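Local coordinates for aromatic-L-amino-acid decarboxylase (Catharanthus roseus, PDB 6EEW), which catalyses the pyridoxal 5'-phosphate-dependent decarboxylation of L-tryptophan to tryptamine and of 5-hydroxy-L-tryptophan to serotonin, working as a homodimer, at residues Lys443-Leu446 with Asp447-Ser451; Cys426-Leu429 with Lys430-Val433; Ser475-Glu479 with His480-Arg484. All coordinates share one frame; numbering follows the deposited sequence. Where two conformers were deposited one is given.

Contacts 1 and 2 follow each other along the chain, nine residues apart, and touch in space: contact 2 takes strand 424-429 into the loop leading to helix 438-451, contact 1 ends that helix, and Leu445 CD2 meets Leu429 CD1 at 4.1 Å. Contact 3 opens helix 479-496, which packs on Leu445 and Leu449 of contact 1, although contacts 1 and 3 do not touch. Contact 2 is a surface contact, without a hydrogen bond between its segments; contacts 1 and 3 are partly buried. Their chemistry differs: backbone bonds with leucine packing in contact 1, a guanidinium over a proline in contact 2, and a histidine ring accepting the N-cap amide beside the second subunit in contact 3.

Contact 1: Lys443-Leu446 with Asp447-Ser451; sequences KKLL and DMLNS
Leu445 and Leu449 carry the apolar part of this local contact, one helical turn apart, with CG of Leu445 lying 4.1 Å from CD1 of Leu449. Leu445 has CG anti to the backbone N (chi1 178°), which swings it from CB toward the C-terminal end of the helix; Leu449 has CG beside the N (chi1 -73°), and its CG and CD1 lean back toward the N-terminal end. Both are buried, and their further neighbours, Leu468 on strand 465-471 and the residues of helix 479-496, show where this face lies: the end of helix 438-451 packs against the four-stranded antiparallel sheet and the last helix of the chain. The backbone evidence is a regular i to i+4 series: Met448 N reaches Lys444 O at 2.9 Å with an N-H...O angle of 172°, and Leu449 N and Asn450 N bond likewise to Leu445 O and Leu446 O.

Two mixed pairs lie off this face. The Lys444 chain, bent at chi2 and chi4, brings NZ to 3.2 Å from SD of Met448, a close ammonium-sulfur approach on the exposed side. CD1 of Leu446 meets ND2 of Asn450 at 3.5 Å, while OD1 of that amide accepts a bond from Met457 N. At the C-terminal end, Ser451 OG donates to Asp447 O at 2.7 Å from well above the carbonyl plane, sharing that oxygen with Ser451 N.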
loop_
_atom_site.group_PDB
_atom_site.type_symbol
_atom_site.label_atom_id
_atom_site.label_comp_id
_atom_site.label_asym_id
_atom_site.label_seq_id
_atom_site.Cartn_x
_atom_site.Cartn_y
_atom_site.Cartn_z
ATOM N N LYS A 443 29.323 -4.458 -20.793
ATOM C CA LYS A 443 27.953 -4.270 -21.262
ATOM C C LYS A 443 27.563 -5.346 -22.267
ATOM O O LYS A 443 26.450 -5.885 -22.222
ATOM C CB LYS A 443 27.817 -2.876 -21.869
ATOM C CG LYS A 443 26.456 -2.240 -21.676
ATOM C CD LYS A 443 26.359 -0.924 -22.445
ATOM C CE LYS A 443 27.611 -0.070 -22.246
ATOM N NZ LYS A 443 27.879 0.249 -20.814
ATOM N N LYS A 444 28.480 -5.682 -23.174
ATOM C CA LYS A 444 28.226 -6.753 -24.131
ATOM C C LYS A 444 28.043 -8.087 -23.422
ATOM O O LYS A 444 27.161 -8.877 -23.783
ATOM C CB LYS A 444 29.376 -6.834 -25.134
ATOM C CG LYS A 444 29.182 -7.871 -26.223
ATOM C CD LYS A 444 27.805 -7.750 -26.869
ATOM C CE LYS A 444 27.756 -8.478 -28.206
ATOM N NZ LYS A 444 28.347 -9.844 -28.125
ATOM N N LEU A 445 28.870 -8.361 -22.411
ATOM C CA LEU A 445 28.713 -9.610 -21.673
ATOM C C LEU A 445 27.345 -9.677 -21.002
ATOM O O LEU A 445 26.647 -10.698 -21.080
ATOM C CB LEU A 445 29.822 -9.757 -20.635
ATOM C CG LEU A 445 29.684 -11.022 -19.787
ATOM C CD1 LEU A 445 29.765 -12.253 -20.679
ATOM C CD2 LEU A 445 30.741 -11.060 -18.700
ATOM N N LEU A 446 26.946 -8.597 -20.322
ATOM C CA LEU A 446 25.629 -8.578 -19.689
ATOM C C LEU A 446 24.515 -8.792 -20.707
ATOM O O LEU A 446 23.569 -9.556 -20.460
ATOM C CB LEU A 446 25.414 -7.250 -18.960
ATOM C CG LEU A 446 24.038 -7.116 -18.290
ATOM C CD1 LEU A 446 23.837 -8.166 -17.207
ATOM C CD2 LEU A 446 23.761 -5.712 -17.768
ATOM N N ASP A 447 24.612 -8.137 -21.865
ATOM C CA ASP A 447 23.559 -8.287 -22.858
ATOM C C ASP A 447 23.477 -9.725 -23.352
ATOM O O ASP A 447 22.384 -10.279 -23.483
ATOM C CB ASP A 447 23.771 -7.306 -24.011
ATOM C CG ASP A 447 22.476 -7.005 -24.764
ATOM O OD1 ASP A 447 21.858 -7.950 -25.305
ATOM O OD2 ASP A 447 22.056 -5.827 -24.792
ATOM N N MET A 448 24.622 -10.339 -23.658
ATOM C CA MET A 448 24.613 -11.742 -24.072
ATOM C C MET A 448 23.958 -12.618 -23.007
ATOM O O MET A 448 23.088 -13.453 -23.306
ATOM C CB MET A 448 26.040 -12.207 -24.354
ATOM C CG MET A 448 26.747 -11.423 -25.446
ATOM S SD MET A 448 28.482 -11.893 -25.615
ATOM C CE MET A 448 28.338 -13.609 -26.125
ATOM N N LEU A 449 24.362 -12.430 -21.747
ATOM C CA LEU A 449 23.798 -13.232 -20.668
ATOM C C LEU A 449 22.283 -13.143 -20.672
ATOM O O LEU A 449 21.585 -14.163 -20.718
ATOM C CB LEU A 449 24.356 -12.767 -19.324
ATOM C CG LEU A 449 25.812 -13.133 -19.043
ATOM C CD1 LEU A 449 26.318 -12.329 -17.868
ATOM C CD2 LEU A 449 25.940 -14.621 -18.766
ATOM N N ASN A 450 21.758 -11.917 -20.660
ATOM C CA ASN A 450 20.313 -11.745 -20.551
ATOM C C ASN A 450 19.604 -12.243 -21.803
ATOM O O ASN A 450 18.509 -12.815 -21.718
ATOM C CB ASN A 450 19.984 -10.285 -20.261
ATOM C CG ASN A 450 20.347 -9.881 -18.843
ATOM O OD1 ASN A 450 20.322 -10.701 -17.920
ATOM N ND2 ASN A 450 20.694 -8.617 -18.662
ATOM N N SER A 451 20.215 -12.049 -22.972
ATOM C CA SER A 451 19.640 -12.541 -24.215
ATOM C C SER A 451 19.520 -14.054 -24.224
ATOM O O SER A 451 18.685 -14.594 -24.960
ATOM C CB SER A 451 20.497 -12.084 -25.394
ATOM O OG SER A 451 20.584 -10.671 -25.430
#

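Contact 2: Cys426-Leu429 with Lys430-Val433; sequences CFRL and KPDV
Arg428 and Pro431 meet through one face of the guanidinium group, which the proline CD touches. The evidence is the near-equality of three distances: Pro431 CD lies 4.0 Å from Arg428 NH2, and its separations from Arg428 NH1 and CZ agree with that value to within 0.1 Å. The methylene therefore sits over the outer end of the flat group and not at its rim, and the two side chains cross at about a right angle. Arg428 holds CG between its backbone N and carbonyl carbon (chi1 80°), then turns at chi3, which directs the guanidinium forward past Leu429 to the proline. Its charge is met elsewhere: NH1 forms a salt bridge with Glu415 on the adjoining strand 414-416, and that bond probably helps to fix how the plane offered to Pro431 is turned.

The apolar contact belongs to the next residue of the strand. Leu429 CB is 4.0 Å from CG2 of Val433, whose side chain sets out toward the strand. Leu429, a buried side chain, also packs on Val441 of helix 438-451 and on Phe414, while Val433 touches it at its base.

No hydrogen bond joins the two segments; the turn is held within the second of them. Val433 N donates to Lys430 O at 3.3 Å, a rather long bond between residues three apart. With Pro431 at -59/-31° in phi and psi and Asp432 near the corresponding second-corner values, Lys430-Val433 meets the definition of a type I beta turn with proline at its first corner. This turn takes the chain from strand 424-429 of the antiparallel sheet toward helix 438-451, a strand-turn-helix connection.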
loop_
_atom_site.group_PDB
_atom_site.type_symbol
_atom_site.label_atom_id
_atom_site.label_comp_id
_atom_site.label_asym_id
_atom_site.label_seq_id
_atom_site.Cartn_x
_atom_site.Cartn_y
_atom_site.Cartn_z
ATOM N N CYS A 426 29.236 -7.992 -6.788
ATOM C CA CYS A 426 29.510 -7.018 -7.835
ATOM C C CYS A 426 30.848 -7.343 -8.487
ATOM O O CYS A 426 31.875 -7.390 -7.804
ATOM C CB CYS A 426 29.519 -5.600 -7.265
ATOM S SG CYS A 426 27.943 -5.091 -6.511
ATOM N N PHE A 427 30.839 -7.571 -9.800
ATOM C CA PHE A 427 32.046 -8.035 -10.478
ATOM C C PHE A 427 32.125 -7.441 -11.880
ATOM O O PHE A 427 31.185 -6.809 -12.368
ATOM C CB PHE A 427 32.101 -9.562 -10.535
ATOM C CG PHE A 427 31.006 -10.186 -11.354
ATOM C CD1 PHE A 427 29.703 -10.219 -10.887
ATOM C CD2 PHE A 427 31.284 -10.739 -12.597
ATOM C CE1 PHE A 427 28.699 -10.795 -11.641
ATOM C CE2 PHE A 427 30.285 -11.317 -13.357
ATOM C CZ PHE A 427 28.989 -11.344 -12.881
ATOM N N ARG A 428 33.272 -7.637 -12.526
ATOM C CA ARG A 428 33.433 -7.130 -13.887
ATOM C C ARG A 428 34.607 -7.837 -14.550
ATOM O O ARG A 428 35.409 -8.500 -13.895
ATOM C CB ARG A 428 33.641 -5.608 -13.870
ATOM C CG ARG A 428 35.071 -5.195 -13.525
ATOM C CD ARG A 428 35.190 -3.727 -13.108
ATOM N NE ARG A 428 35.526 -2.792 -14.176
ATOM C CZ ARG A 428 36.620 -2.035 -14.180
ATOM N NH1 ARG A 428 37.492 -2.118 -13.183
ATOM N NH2 ARG A 428 36.850 -1.198 -15.183
ATOM N N LEU A 429 34.685 -7.706 -15.869
ATOM C CA LEU A 429 35.879 -8.105 -16.599
ATOM C C LEU A 429 36.938 -7.021 -16.460
ATOM O O LEU A 429 36.642 -5.835 -16.634
ATOM C CB LEU A 429 35.554 -8.344 -18.072
ATOM C CG LEU A 429 34.968 -9.707 -18.439
ATOM C CD1 LEU A 429 34.379 -9.665 -19.842
ATOM C CD2 LEU A 429 36.038 -10.795 -18.343
ATOM N N LYS A 430 38.168 -7.420 -16.137
ATOM C CA LYS A 430 39.223 -6.431 -16.000
ATOM C C LYS A 430 39.422 -5.688 -17.321
ATOM O O LYS A 430 39.218 -6.249 -18.402
ATOM C CB LYS A 430 40.538 -7.080 -15.577
ATOM C CG LYS A 430 40.595 -7.538 -14.132
ATOM C CD LYS A 430 41.986 -8.081 -13.822
ATOM C CE LYS A 430 42.149 -8.423 -12.355
ATOM N NZ LYS A 430 43.456 -9.081 -12.106
ATOM N N PRO A 431 39.850 -4.426 -17.262
ATOM C CA PRO A 431 40.036 -3.657 -18.504
ATOM C C PRO A 431 41.027 -4.266 -19.488
ATOM O O PRO A 431 40.861 -4.095 -20.705
ATOM C CB PRO A 431 40.518 -2.287 -17.997
ATOM C CG PRO A 431 40.774 -2.452 -16.519
ATOM C CD PRO A 431 39.903 -3.571 -16.067
ATOM N N ASP A 432 42.047 -4.969 -19.011
ATOM C CA ASP A 432 43.107 -5.448 -19.891
ATOM C C ASP A 432 42.749 -6.729 -20.638
ATOM O O ASP A 432 43.555 -7.190 -21.456
ATOM C CB ASP A 432 44.395 -5.659 -19.088
ATOM C CG ASP A 432 44.212 -6.632 -17.935
ATOM O OD1 ASP A 432 43.060 -7.038 -17.673
ATOM O OD2 ASP A 432 45.220 -7.001 -17.296
ATOM N N VAL A 433 41.564 -7.304 -20.402
ATOM C CA VAL A 433 41.197 -8.550 -21.071
ATOM C C VAL A 433 40.870 -8.345 -22.543
ATOM O O VAL A 433 40.882 -9.314 -23.314
ATOM C CB VAL A 433 40.002 -9.217 -20.364
ATOM C CG1 VAL A 433 40.322 -9.468 -18.893
ATOM C CG2 VAL A 433 38.751 -8.364 -20.524
#

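Contact 3: Ser475-Glu479 with His480-Arg484; sequences SLTEE and HHVRR
His481 reaches back from the first turn of helix 479-496 and accepts the backbone amide of Glu478 at its ring edge: Glu478 N donates to His481 ND1 at 2.9 Å, nearly straight at 169° and in the ring plane. This is the tight side of the contact. With His481 CG beside the backbone N, chi1 of -68° swings the ring back toward the preceding loop, and chi2 then brings ND1 to the Glu478 amide, while NE2 bonds to Glu46. CB of His481 also meets CG2 of Thr477 at 4.0 Å, and that methyl reaches CG2 of Val482 at 4.1 Å. CE1 of His480 stands 3.3 Å above the His481 ring plane, offset toward its rim.

Glu478 is the N-cap, and the bond from its amide to the side chain three residues on resembles one half of a capping box, with a histidine as acceptor. With an alanine in place of His481, the Glu478 amide and the Glu46 carboxylate would probably both lose a partner, and the loop before the helix would be less firmly tied to its first turn.

The other side is looser and more polar. His480 NE2 donates to Glu478 OE1 at 3.3 Å, on the anti side of the carboxylate, with the two planes 69° apart. Glu478 OE2 pairs with Lys20 of the second subunit, so this carboxylate joins helix start and dimer partner. Further along, Glu479 and Arg483 form an i to i+4 salt bridge at the exposed surface, its detailed geometry doubtful because OE2 to NH2 is implausibly short and Arg483 has a second conformer.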
loop_
_atom_site.group_PDB
_atom_site.type_symbol
_atom_site.label_atom_id
_atom_site.label_comp_id
_atom_site.label_asym_id
_atom_site.label_seq_id
_atom_site.Cartn_x
_atom_site.Cartn_y
_atom_site.Cartn_z
ATOM N N SER A 475 13.906 -17.608 -4.225
ATOM C CA SER A 475 13.627 -18.761 -3.373
ATOM C C SER A 475 13.911 -20.087 -4.061
ATOM O O SER A 475 14.351 -21.035 -3.401
ATOM C CB SER A 475 12.189 -18.716 -2.870
ATOM O OG SER A 475 11.989 -17.592 -2.017
ATOM N N LEU A 476 13.718 -20.172 -5.378
ATOM C CA LEU A 476 13.895 -21.459 -6.044
ATOM C C LEU A 476 15.344 -21.741 -6.420
ATOM O O LEU A 476 15.644 -22.850 -6.874
ATOM C CB LEU A 476 13.029 -21.529 -7.305
ATOM C CG LEU A 476 11.513 -21.659 -7.117
ATOM C CD1 LEU A 476 10.777 -21.716 -8.465
ATOM C CD2 LEU A 476 11.171 -22.863 -6.253
ATOM N N THR A 477 16.236 -20.773 -6.238
ATOM C CA THR A 477 17.637 -20.948 -6.592
ATOM C C THR A 477 18.334 -21.937 -5.658
ATOM O O THR A 477 18.321 -21.767 -4.432
ATOM C CB THR A 477 18.339 -19.597 -6.546
ATOM O OG1 THR A 477 17.652 -18.687 -7.413
ATOM C CG2 THR A 477 19.776 -19.731 -7.005
ATOM N N GLU A 478 18.955 -22.963 -6.246
ATOM C CA GLU A 478 19.802 -23.923 -5.542
ATOM C C GLU A 478 21.233 -23.873 -6.074
ATOM O O GLU A 478 21.542 -23.203 -7.061
ATOM C CB GLU A 478 19.244 -25.351 -5.663
ATOM C CG GLU A 478 17.947 -25.568 -4.907
ATOM C CD GLU A 478 17.334 -26.919 -5.193
ATOM O OE1 GLU A 478 17.319 -27.327 -6.378
ATOM O OE2 GLU A 478 16.857 -27.571 -4.241
ATOM N N GLU A 479 22.116 -24.619 -5.411
ATOM C CA GLU A 479 23.545 -24.483 -5.679
ATOM C C GLU A 479 23.869 -24.716 -7.153
ATOM O O GLU A 479 24.681 -23.987 -7.748
ATOM C CB GLU A 479 24.323 -25.437 -4.780
ATOM C CG GLU A 479 25.819 -25.385 -4.979
ATOM C CD GLU A 479 26.557 -26.215 -3.962
ATOM O OE1 GLU A 479 26.001 -26.418 -2.862
ATOM O OE2 GLU A 479 27.682 -26.670 -4.264
ATOM N N HIS A 480 23.266 -25.738 -7.762
ATOM C CA HIS A 480 23.600 -26.023 -9.153
ATOM C C HIS A 480 23.171 -24.895 -10.080
ATOM O O HIS A 480 23.772 -24.711 -11.141
ATOM C CB HIS A 480 22.977 -27.343 -9.599
ATOM C CG HIS A 480 21.491 -27.373 -9.480
ATOM N ND1 HIS A 480 20.657 -26.991 -10.508
ATOM C CD2 HIS A 480 20.686 -27.760 -8.463
ATOM C CE1 HIS A 480 19.401 -27.127 -10.124
ATOM N NE2 HIS A 480 19.391 -27.593 -8.889
ATOM N N HIS A 481 22.151 -24.120 -9.705
ATOM C CA HIS A 481 21.786 -22.976 -10.530
ATOM C C HIS A 481 22.926 -21.973 -10.598
ATOM O O HIS A 481 23.265 -21.465 -11.675
ATOM C CB HIS A 481 20.521 -22.311 -9.998
ATOM C CG HIS A 481 19.296 -23.153 -10.139
ATOM N ND1 HIS A 481 18.613 -23.661 -9.055
ATOM C CD2 HIS A 481 18.628 -23.574 -11.238
ATOM C CE1 HIS A 481 17.578 -24.363 -9.481
ATOM N NE2 HIS A 481 17.565 -24.327 -10.803
ATOM N N VAL A 482 23.522 -21.658 -9.448
ATOM C CA VAL A 482 24.639 -20.722 -9.438
ATOM C C VAL A 482 25.808 -21.298 -10.215
ATOM O O VAL A 482 26.475 -20.584 -10.980
ATOM C CB VAL A 482 25.035 -20.364 -7.993
ATOM C CG1 VAL A 482 26.198 -19.372 -7.980
ATOM C CG2 VAL A 482 23.853 -19.793 -7.266
ATOM N N ARG A 483 26.073 -22.598 -10.033
ATOM C CA ARG A 483 27.137 -23.244 -10.797
ATOM C C ARG A 483 26.919 -23.072 -12.296
ATOM O O ARG A 483 27.850 -22.737 -13.039
ATOM C CB ARG A 483 27.230 -24.727 -10.435
ATOM C CG ARG A 483 27.683 -24.987 -9.014
ATOM C CD ARG A 483 27.606 -26.456 -8.659
ATOM N NE ARG A 483 28.042 -26.694 -7.285
ATOM C CZ ARG A 483 29.306 -26.601 -6.883
ATOM N NH1 ARG A 483 30.255 -26.264 -7.746
ATOM N NH2 ARG A 483 29.619 -26.845 -5.618
ATOM N N ARG A 484 25.687 -23.296 -12.761
ATOM C CA ARG A 484 25.419 -23.201 -14.191
ATOM C C ARG A 484 25.471 -21.760 -14.685
ATOM O O ARG A 484 25.908 -21.512 -15.814
ATOM C CB ARG A 484 24.070 -23.824 -14.534
ATOM C CG ARG A 484 23.959 -25.304 -14.209
ATOM C CD ARG A 484 22.750 -25.892 -14.923
ATOM N NE ARG A 484 21.517 -25.172 -14.615
ATOM C CZ ARG A 484 20.334 -25.453 -15.150
ATOM N NH1 ARG A 484 20.220 -26.445 -16.023
ATOM N NH2 ARG A 484 19.263 -24.740 -14.817
#